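Local coordinates for protein alcohol dehydrogenase (Escherichia coli, PDB 5VM2) that probably oxidises the CH-OH group of a still unidentified alcohol substrate, using NAD or NADP as acceptor, as a member of the zinc-containing alcohol dehydrogenase family, at residues A[64-69]-A[338-343]; A[92-97]-A[133-138]; A[141-146]-A[302-307]. One frame throughout, in Å; residues are numbered along the deposited sequence.

Contact 1: A[64-69]-A[338-343]; sequences GHECAG and IIKGVI. With MG (magnesium ion), chain C.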
loop_
_atom_site.group_PDB
_atom_site.type_symbol
_atom_site.label_atom_id
_atom_site.label_comp_id
_atom_site.label_asym_id
_atom_site.label_seq_id
_atom_site.Cartn_x
_atom_site.Cartn_y
_atom_site.Cartn_z
ATOM N N GLY A 64 -9.396 -6.869 3.934
ATOM C CA GLY A 64 -9.435 -5.527 3.394
ATOM C C GLY A 64 -8.927 -4.483 4.364
ATOM O O GLY A 64 -9.302 -4.480 5.542
ATOM N N HIS A 65 -8.068 -3.587 3.880
ATOM C CA HIS A 65 -7.569 -2.495 4.710
ATOM C C HIS A 65 -7.516 -1.148 4.006
ATOM O O HIS A 65 -7.522 -0.122 4.695
ATOM C CB HIS A 65 -6.177 -2.831 5.265
ATOM C CG HIS A 65 -5.105 -2.935 4.223
ATOM N ND1 HIS A 65 -4.809 -4.114 3.573
ATOM C CD2 HIS A 65 -4.242 -2.011 3.737
ATOM C CE1 HIS A 65 -3.818 -3.910 2.724
ATOM N NE2 HIS A 65 -3.454 -2.643 2.804
ATOM N N GLU A 66 -7.469 -1.099 2.677
ATOM C CA GLU A 66 -7.545 0.152 1.933
ATOM C C GLU A 66 -9.010 0.442 1.632
ATOM O O GLU A 66 -9.662 -0.340 0.935
ATOM C CB GLU A 66 -6.738 0.058 0.636
ATOM C CG GLU A 66 -5.605 -0.960 0.674
ATOM C CD GLU A 66 -4.895 -1.118 -0.667
ATOM O OE1 GLU A 66 -3.665 -1.322 -0.673
ATOM O OE2 GLU A 66 -5.564 -1.048 -1.722
ATOM N N CYS A 67 -9.536 1.548 2.156
ATOM C CA CYS A 67 -10.944 1.842 1.920
ATOM C C CYS A 67 -11.232 3.321 2.148
ATOM O O CYS A 67 -10.412 4.069 2.686
ATOM C CB CYS A 67 -11.850 0.973 2.800
ATOM S SG CYS A 67 -11.684 1.282 4.558
ATOM N N ALA A 68 -12.423 3.724 1.711
ATOM C CA ALA A 68 -12.912 5.088 1.844
ATOM C C ALA A 68 -14.429 5.052 1.731
ATOM O O ALA A 68 -15.011 4.061 1.281
ATOM C CB ALA A 68 -12.308 6.016 0.785
ATOM N N GLY A 69 -15.064 6.141 2.147
ATOM C CA GLY A 69 -16.510 6.198 2.116
ATOM C C GLY A 69 -17.068 7.498 2.648
ATOM O O GLY A 69 -16.387 8.525 2.624
ATOM N N ILE A 338 -3.259 -7.354 -13.815
ATOM C CA ILE A 338 -3.837 -6.443 -12.834
ATOM C C ILE A 338 -2.739 -5.533 -12.301
ATOM O O ILE A 338 -1.753 -6.006 -11.723
ATOM C CB ILE A 338 -4.523 -7.199 -11.686
ATOM C CG1 ILE A 338 -5.642 -8.091 -12.229
ATOM C CG2 ILE A 338 -5.072 -6.214 -10.666
ATOM C CD1 ILE A 338 -6.336 -8.915 -11.166
ATOM N N ILE A 339 -2.908 -4.229 -12.506
ATOM C CA ILE A 339 -2.093 -3.255 -11.792
ATOM C C ILE A 339 -2.680 -2.993 -10.413
ATOM O O ILE A 339 -2.001 -3.142 -9.390
ATOM C CB ILE A 339 -1.973 -1.958 -12.613
ATOM C CG1 ILE A 339 -1.404 -2.255 -13.999
ATOM C CG2 ILE A 339 -1.109 -0.945 -11.883
ATOM C CD1 ILE A 339 0.024 -2.736 -13.972
ATOM N N LYS A 340 -3.959 -2.631 -10.365
ATOM C CA LYS A 340 -4.661 -2.441 -9.102
ATOM C C LYS A 340 -6.130 -2.770 -9.310
ATOM O O LYS A 340 -6.780 -2.192 -10.187
ATOM C CB LYS A 340 -4.503 -1.009 -8.585
ATOM C CG LYS A 340 -5.057 -0.797 -7.180
ATOM C CD LYS A 340 -4.376 -1.705 -6.170
ATOM C CE LYS A 340 -4.545 -1.175 -4.758
ATOM N NZ LYS A 340 -4.162 -2.185 -3.733
ATOM N N GLY A 341 -6.645 -3.697 -8.516
ATOM C CA GLY A 341 -8.062 -3.989 -8.491
ATOM C C GLY A 341 -8.693 -3.387 -7.251
ATOM O O GLY A 341 -8.057 -3.274 -6.205
ATOM N N VAL A 342 -9.953 -2.975 -7.385
ATOM C CA VAL A 342 -10.729 -2.475 -6.260
ATOM C C VAL A 342 -12.088 -3.155 -6.275
ATOM O O VAL A 342 -12.533 -3.690 -7.294
ATOM C CB VAL A 342 -10.899 -0.938 -6.278
ATOM C CG1 VAL A 342 -9.544 -0.245 -6.379
ATOM C CG2 VAL A 342 -11.809 -0.514 -7.413
ATOM N N ILE A 343 -12.743 -3.136 -5.120
ATOM C CA ILE A 343 -14.069 -3.709 -4.953
ATOM C C ILE A 343 -15.024 -2.576 -4.613
ATOM O O ILE A 343 -14.793 -1.824 -3.657
ATOM C CB ILE A 343 -14.091 -4.801 -3.873
ATOM C CG1 ILE A 343 -13.218 -5.982 -4.304
ATOM C CG2 ILE A 343 -15.513 -5.261 -3.619
ATOM C CD1 ILE A 343 -12.842 -6.913 -3.187
HETATM MG MG MG C . -2.366 -1.339 1.175
HETATM O O HOH W 1 -0.554 -1.612 0.642
#
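E66 and K340 meet from opposite directions in a buried salt bridge beside a bound magnesium ion. From CA, the bond to CB of E66 already points toward segment 338-343. The chain is extended beyond CG (chi2 175°), which carries the carboxylate well clear of its own backbone. CG lies over one face of the H65 ring, 3.3 Å above its plane and displaced toward the rim. The two carboxylate oxygens then divide the work. OE1 of E66 binds the magnesium ion at 2.3 Å. OE2 of E66 takes a hydrogen bond from NZ of K340 at 2.7 Å. The ammonium group comes in on the syn side of OE2, 18° out of the carboxylate plane. The carboxylate is thus held at both oxygens, which should fix its rotation.

K340 bends at chi2 (59°) and is otherwise stretched out. Its NZ is also hydrogen-bonded to I38 O and to OD of the S-hydroxycysteine at position 39. H65 NE2 binds the metal at 2.4 Å, a water sits at 1.9 Å from the metal, and E152 completes the protein ligands. This His-Glu-Glu set resembles the catalytic metal site of zinc-dependent relatives such as sorbitol dehydrogenase, with magnesium modelled here. K340 is thus placed as a second-shell residue that should help to orient E66.

Strands 67-74 and 340-344 both pair antiparallel with strand 28-37. Helix 145-163 packs against the bridge, with T149 and P153 touching E66 and L150 touching K340.

Contact 2: A[92-97]-A[133-138]; sequences GVPCGH and ESFTYK. With ZN (zinc ion), chain D.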
loop_
_atom_site.group_PDB
_atom_site.type_symbol
_atom_site.label_atom_id
_atom_site.label_comp_id
_atom_site.label_asym_id
_atom_site.label_seq_id
_atom_site.Cartn_x
_atom_site.Cartn_y
_atom_site.Cartn_z
ATOM N N GLY A 92 -4.016 1.731 10.259
ATOM C CA GLY A 92 -3.229 1.342 11.414
ATOM C C GLY A 92 -3.344 2.328 12.555
ATOM O O GLY A 92 -2.849 3.455 12.457
ATOM N N VAL A 93 -3.995 1.922 13.642
ATOM C CA VAL A 93 -4.219 2.783 14.798
ATOM C C VAL A 93 -3.215 2.385 15.876
ATOM O O VAL A 93 -3.371 1.313 16.485
ATOM C CB VAL A 93 -5.658 2.668 15.316
ATOM C CG1 VAL A 93 -5.852 3.559 16.539
ATOM C CG2 VAL A 93 -6.657 3.004 14.208
ATOM N N PRO A 94 -2.206 3.201 16.162
ATOM C CA PRO A 94 -1.162 2.809 17.106
ATOM C C PRO A 94 -1.598 3.076 18.540
ATOM O O PRO A 94 -2.637 3.683 18.801
ATOM C CB PRO A 94 0.003 3.712 16.703
ATOM C CG PRO A 94 -0.691 4.992 16.328
ATOM C CD PRO A 94 -2.021 4.586 15.701
ATOM N N CYS A 95 -0.760 2.628 19.481
ATOM C CA CYS A 95 -1.137 2.716 20.887
ATOM C C CYS A 95 -1.040 4.142 21.419
ATOM O O CYS A 95 -1.794 4.506 22.327
ATOM C CB CYS A 95 -0.292 1.752 21.732
ATOM S SG CYS A 95 1.326 2.335 22.345
ATOM N N GLY A 96 -0.147 4.966 20.862
ATOM C CA GLY A 96 -0.032 6.357 21.252
ATOM C C GLY A 96 0.810 6.642 22.483
ATOM O O GLY A 96 1.017 7.820 22.807
ATOM N N HIS A 97 1.310 5.620 23.182
ATOM C CA HIS A 97 2.050 5.850 24.416
ATOM C C HIS A 97 3.373 5.099 24.522
ATOM O O HIS A 97 4.109 5.336 25.488
ATOM C CB HIS A 97 1.185 5.491 25.638
ATOM C CG HIS A 97 0.744 4.060 25.670
ATOM N ND1 HIS A 97 1.584 3.027 26.030
ATOM C CD2 HIS A 97 -0.453 3.490 25.389
ATOM C CE1 HIS A 97 0.926 1.884 25.968
ATOM N NE2 HIS A 97 -0.312 2.137 25.581
ATOM N N GLU A 133 -11.611 8.973 14.813
ATOM C CA GLU A 133 -11.520 10.234 14.088
ATOM C C GLU A 133 -10.073 10.644 13.843
ATOM O O GLU A 133 -9.771 11.287 12.830
ATOM C CB GLU A 133 -12.277 11.316 14.865
ATOM C CG GLU A 133 -11.673 12.709 14.819
ATOM C CD GLU A 133 -12.155 13.586 15.963
ATOM O OE1 GLU A 133 -12.354 13.060 17.078
ATOM O OE2 GLU A 133 -12.344 14.802 15.747
ATOM N N SER A 134 -9.160 10.251 14.736
ATOM C CA SER A 134 -7.768 10.670 14.612
ATOM C C SER A 134 -7.065 10.041 13.415
ATOM O O SER A 134 -6.046 10.577 12.966
ATOM C CB SER A 134 -7.003 10.346 15.900
ATOM O OG SER A 134 -7.201 9.000 16.299
ATOM N N PHE A 135 -7.572 8.928 12.882
ATOM C CA PHE A 135 -6.967 8.305 11.710
ATOM C C PHE A 135 -7.965 8.210 10.563
ATOM O O PHE A 135 -7.938 7.274 9.755
ATOM C CB PHE A 135 -6.361 6.958 12.086
ATOM C CG PHE A 135 -5.133 7.110 12.933
ATOM C CD1 PHE A 135 -5.243 7.264 14.307
ATOM C CD2 PHE A 135 -3.879 7.200 12.346
ATOM C CE1 PHE A 135 -4.117 7.450 15.093
ATOM C CE2 PHE A 135 -2.744 7.386 13.121
ATOM C CZ PHE A 135 -2.866 7.518 14.499
ATOM N N THR A 136 -8.837 9.208 10.493
ATOM C CA THR A 136 -9.732 9.404 9.368
ATOM C C THR A 136 -9.420 10.767 8.764
ATOM O O THR A 136 -9.058 11.705 9.482
ATOM C CB THR A 136 -11.192 9.330 9.832
ATOM O OG1 THR A 136 -11.446 8.030 10.376
ATOM C CG2 THR A 136 -12.159 9.604 8.685
ATOM N N TYR A 137 -9.591 10.859 7.445
ATOM C CA TYR A 137 -9.175 12.052 6.717
ATOM C C TYR A 137 -10.228 12.418 5.684
ATOM O O TYR A 137 -10.645 11.570 4.891
ATOM C CB TYR A 137 -7.816 11.839 6.033
ATOM C CG TYR A 137 -6.722 11.412 6.988
ATOM C CD1 TYR A 137 -6.582 10.078 7.362
ATOM C CD2 TYR A 137 -5.842 12.340 7.534
ATOM C CE1 TYR A 137 -5.597 9.682 8.246
ATOM C CE2 TYR A 137 -4.847 11.950 8.417
ATOM C CZ TYR A 137 -4.733 10.619 8.769
ATOM O OH TYR A 137 -3.750 10.218 9.647
ATOM N N LYS A 138 -10.648 13.678 5.691
ATOM C CA LYS A 138 -11.638 14.116 4.725
ATOM C C LYS A 138 -11.008 14.211 3.340
ATOM O O LYS A 138 -9.874 14.670 3.183
ATOM C CB LYS A 138 -12.213 15.467 5.137
ATOM C CG LYS A 138 -12.750 16.291 3.994
ATOM C CD LYS A 138 -14.154 15.837 3.661
ATOM C CE LYS A 138 -15.009 16.944 3.084
ATOM N NZ LYS A 138 -16.357 16.410 2.867
HETATM ZN ZN ZN D . 2.714 2.536 20.430
#
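F135 reaches across to P94 and V93 and provides half of the buried surface; P94 and V93 give most of the rest. CG of F135 stands anti to the carbonyl carbon (chi1 -71°), which swings the ring toward segment 92-97. The far end of the ring meets the proline: CD of P94 lies 3.3 Å from CZ of F135, and CG of P94 is 3.8 Å from the same CZ. These two side chains arrive from opposite directions. V93 touches more loosely, with CG1 at 4.4 Å from CD1 of F135. The carbonyl oxygen of G92 lies over one face of the ring, 3.9 Å from CD2 of F135.

The contact lies within the GroES-like region, at the root of a zinc lobe that resembles the structural zinc site of this family. Just past P94, C95 binds the zinc ion through SG at 2.4 Å, and C98, C101 and C109 complete the Cys4 site. Backbone hydrogen bonding joins V93 to D113 at the base of the lobe, and F135 to E90.

H97 meets the C95 sulfur in two ways. SG of C95 accepts a nearly straight N-H bond from H97 N at 3.4 Å (167°), which may stabilise a thiolate. The same SG lies over the centre of the H97 ring, 3.5 Å above its plane.

Contact 3: A[141-146]-A[302-307]; sequences DNMDTM and EAISSG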
loop_
_atom_site.group_PDB
_atom_site.type_symbol
_atom_site.label_atom_id
_atom_site.label_comp_id
_atom_site.label_asym_id
_atom_site.label_seq_id
_atom_site.Cartn_x
_atom_site.Cartn_y
_atom_site.Cartn_z
ATOM N N ASP A 141 -12.823 17.885 -2.358
ATOM C CA ASP A 141 -14.012 17.768 -3.196
ATOM C C ASP A 141 -13.693 17.137 -4.549
ATOM O O ASP A 141 -14.536 16.432 -5.114
ATOM C CB ASP A 141 -14.656 19.139 -3.380
ATOM C CG ASP A 141 -15.333 19.638 -2.115
ATOM O OD1 ASP A 141 -15.379 18.878 -1.121
ATOM O OD2 ASP A 141 -15.817 20.786 -2.113
ATOM N N ASN A 142 -12.491 17.361 -5.074
ATOM C CA ASN A 142 -12.108 16.843 -6.382
ATOM C C ASN A 142 -11.502 15.445 -6.313
ATOM O O ASN A 142 -10.904 14.994 -7.296
ATOM C CB ASN A 142 -11.136 17.809 -7.069
ATOM C CG ASN A 142 -9.706 17.688 -6.553
ATOM O OD1 ASN A 142 -9.465 17.272 -5.417
ATOM N ND2 ASN A 142 -8.750 18.056 -7.396
ATOM N N MET A 143 -11.644 14.754 -5.184
ATOM C CA MET A 143 -11.106 13.412 -4.994
ATOM C C MET A 143 -12.241 12.481 -4.591
ATOM O O MET A 143 -12.839 12.656 -3.523
ATOM C CB MET A 143 -10.004 13.410 -3.932
ATOM C CG MET A 143 -9.329 12.069 -3.758
ATOM S SD MET A 143 -7.996 12.105 -2.543
ATOM C CE MET A 143 -7.036 13.471 -3.150
ATOM N N ASP A 144 -12.537 11.496 -5.438
ATOM C CA ASP A 144 -13.652 10.605 -5.155
ATOM C C ASP A 144 -13.212 9.511 -4.185
ATOM O O ASP A 144 -12.038 9.398 -3.814
ATOM C CB ASP A 144 -14.228 10.026 -6.449
ATOM C CG ASP A 144 -13.198 9.284 -7.281
ATOM O OD1 ASP A 144 -12.576 8.332 -6.763
ATOM O OD2 ASP A 144 -13.026 9.641 -8.466
ATOM N N THR A 145 -14.170 8.683 -3.767
ATOM C CA THR A 145 -13.872 7.695 -2.740
ATOM C C THR A 145 -13.025 6.543 -3.263
ATOM O O THR A 145 -12.376 5.861 -2.462
ATOM C CB THR A 145 -15.168 7.166 -2.123
ATOM O OG1 THR A 145 -16.082 6.810 -3.165
ATOM C CG2 THR A 145 -15.801 8.232 -1.239
ATOM N N MET A 146 -13.007 6.306 -4.577
ATOM C CA MET A 146 -12.069 5.320 -5.107
ATOM C C MET A 146 -10.637 5.833 -5.034
ATOM O O MET A 146 -9.719 5.071 -4.711
ATOM C CB MET A 146 -12.417 4.943 -6.543
ATOM C CG MET A 146 -11.562 3.796 -7.048
ATOM S SD MET A 146 -11.799 3.423 -8.784
ATOM C CE MET A 146 -11.031 4.856 -9.542
ATOM N N GLU A 302 -2.795 15.432 -0.502
ATOM C CA GLU A 302 -2.399 16.644 -1.224
ATOM C C GLU A 302 -1.885 16.307 -2.619
ATOM O O GLU A 302 -2.299 16.909 -3.614
ATOM C CB GLU A 302 -1.295 17.388 -0.466
ATOM C CG GLU A 302 -1.682 18.186 0.754
ATOM C CD GLU A 302 -0.451 18.789 1.425
ATOM O OE1 GLU A 302 0.427 19.306 0.700
ATOM O OE2 GLU A 302 -0.344 18.731 2.668
ATOM N N ALA A 303 -0.953 15.352 -2.696
ATOM C CA ALA A 303 -0.304 15.040 -3.963
ATOM C C ALA A 303 -1.303 14.507 -4.980
ATOM O O ALA A 303 -1.253 14.873 -6.161
ATOM C CB ALA A 303 0.826 14.039 -3.733
ATOM N N ILE A 304 -2.227 13.652 -4.540
ATOM C CA ILE A 304 -3.221 13.109 -5.458
ATOM C C ILE A 304 -4.211 14.195 -5.876
ATOM O O ILE A 304 -4.538 14.340 -7.061
ATOM C CB ILE A 304 -3.927 11.899 -4.820
ATOM C CG1 ILE A 304 -2.925 10.755 -4.632
ATOM C CG2 ILE A 304 -5.107 11.462 -5.682
ATOM C CD1 ILE A 304 -3.343 9.721 -3.606
ATOM N N SER A 305 -4.679 14.993 -4.914
ATOM C CA SER A 305 -5.662 16.030 -5.227
ATOM C C SER A 305 -5.126 17.024 -6.249
ATOM O O SER A 305 -5.875 17.508 -7.107
ATOM C CB SER A 305 -6.078 16.766 -3.956
ATOM O OG SER A 305 -7.005 17.785 -4.272
ATOM N N SER A 306 -3.835 17.351 -6.164
ATOM C CA SER A 306 -3.231 18.312 -7.079
ATOM C C SER A 306 -3.145 17.790 -8.507
ATOM O O SER A 306 -2.924 18.580 -9.429
ATOM C CB SER A 306 -1.830 18.684 -6.589
ATOM O OG SER A 306 -0.927 17.600 -6.783
ATOM N N GLY A 307 -3.313 16.483 -8.711
ATOM C CA GLY A 307 -3.099 15.875 -10.006
ATOM C C GLY A 307 -1.679 15.416 -10.258
ATOM O O GLY A 307 -1.439 14.697 -11.238
#
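The C-terminal part of helix 297-305 meets the loop that leads into helix 145-163, where S305 and I304 touch N142 and M143. The N142 amide grips S305 with both of its polar atoms. OD1 of N142 accepts a hydrogen bond from OG of S305 at 2.8 Å. The hydroxyl approaches OD1 well off the C=O direction (120°), tilted slightly from the carbonyl plane. ND2 of N142 donates to the backbone O of S305 at 2.9 Å, with an N-H...O angle of 161°. That oxygen lies close to the amide plane.

M143 packs beside this pair. Its chain is extended from CA to SD (chi1 -176°) and turns at chi3, which lays the methyl group against the helix. CE of M143 rests 3.3 Å from N of S305 and 3.5 Å from CB of S305. It also packs on CG2 of I304 at 3.8 Å. D144 follows as the N-cap of helix 145-163, with OD1 bonded to E147 N and OD2 in a salt bridge with K312.

The paired bonds fix which way round the N142 amide is turned. They also give the carbonyl of S305, near the helix end, a side-chain donor.

Contact 2 closes first along the chain. Contact 3 follows it, and both are nested inside the long loop closed by contact 1. The centres of contacts 1 and 3 are about 15 Å apart. These two touch directly: A68 CB lies 3.3 Å from T145 O, and helix 145-163 serves both. That helix starts in contact 3 and runs on to supply E152 to the magnesium site of contact 1. Contact 2 sits apart, about 20 Å from contact 1 and 21 Å from contact 3, centre to centre. Its strand 136-138 lies in the same mixed sheet as strands 67-74 and 340-344 of contact 1, while strand 92-93 leads off to the zinc.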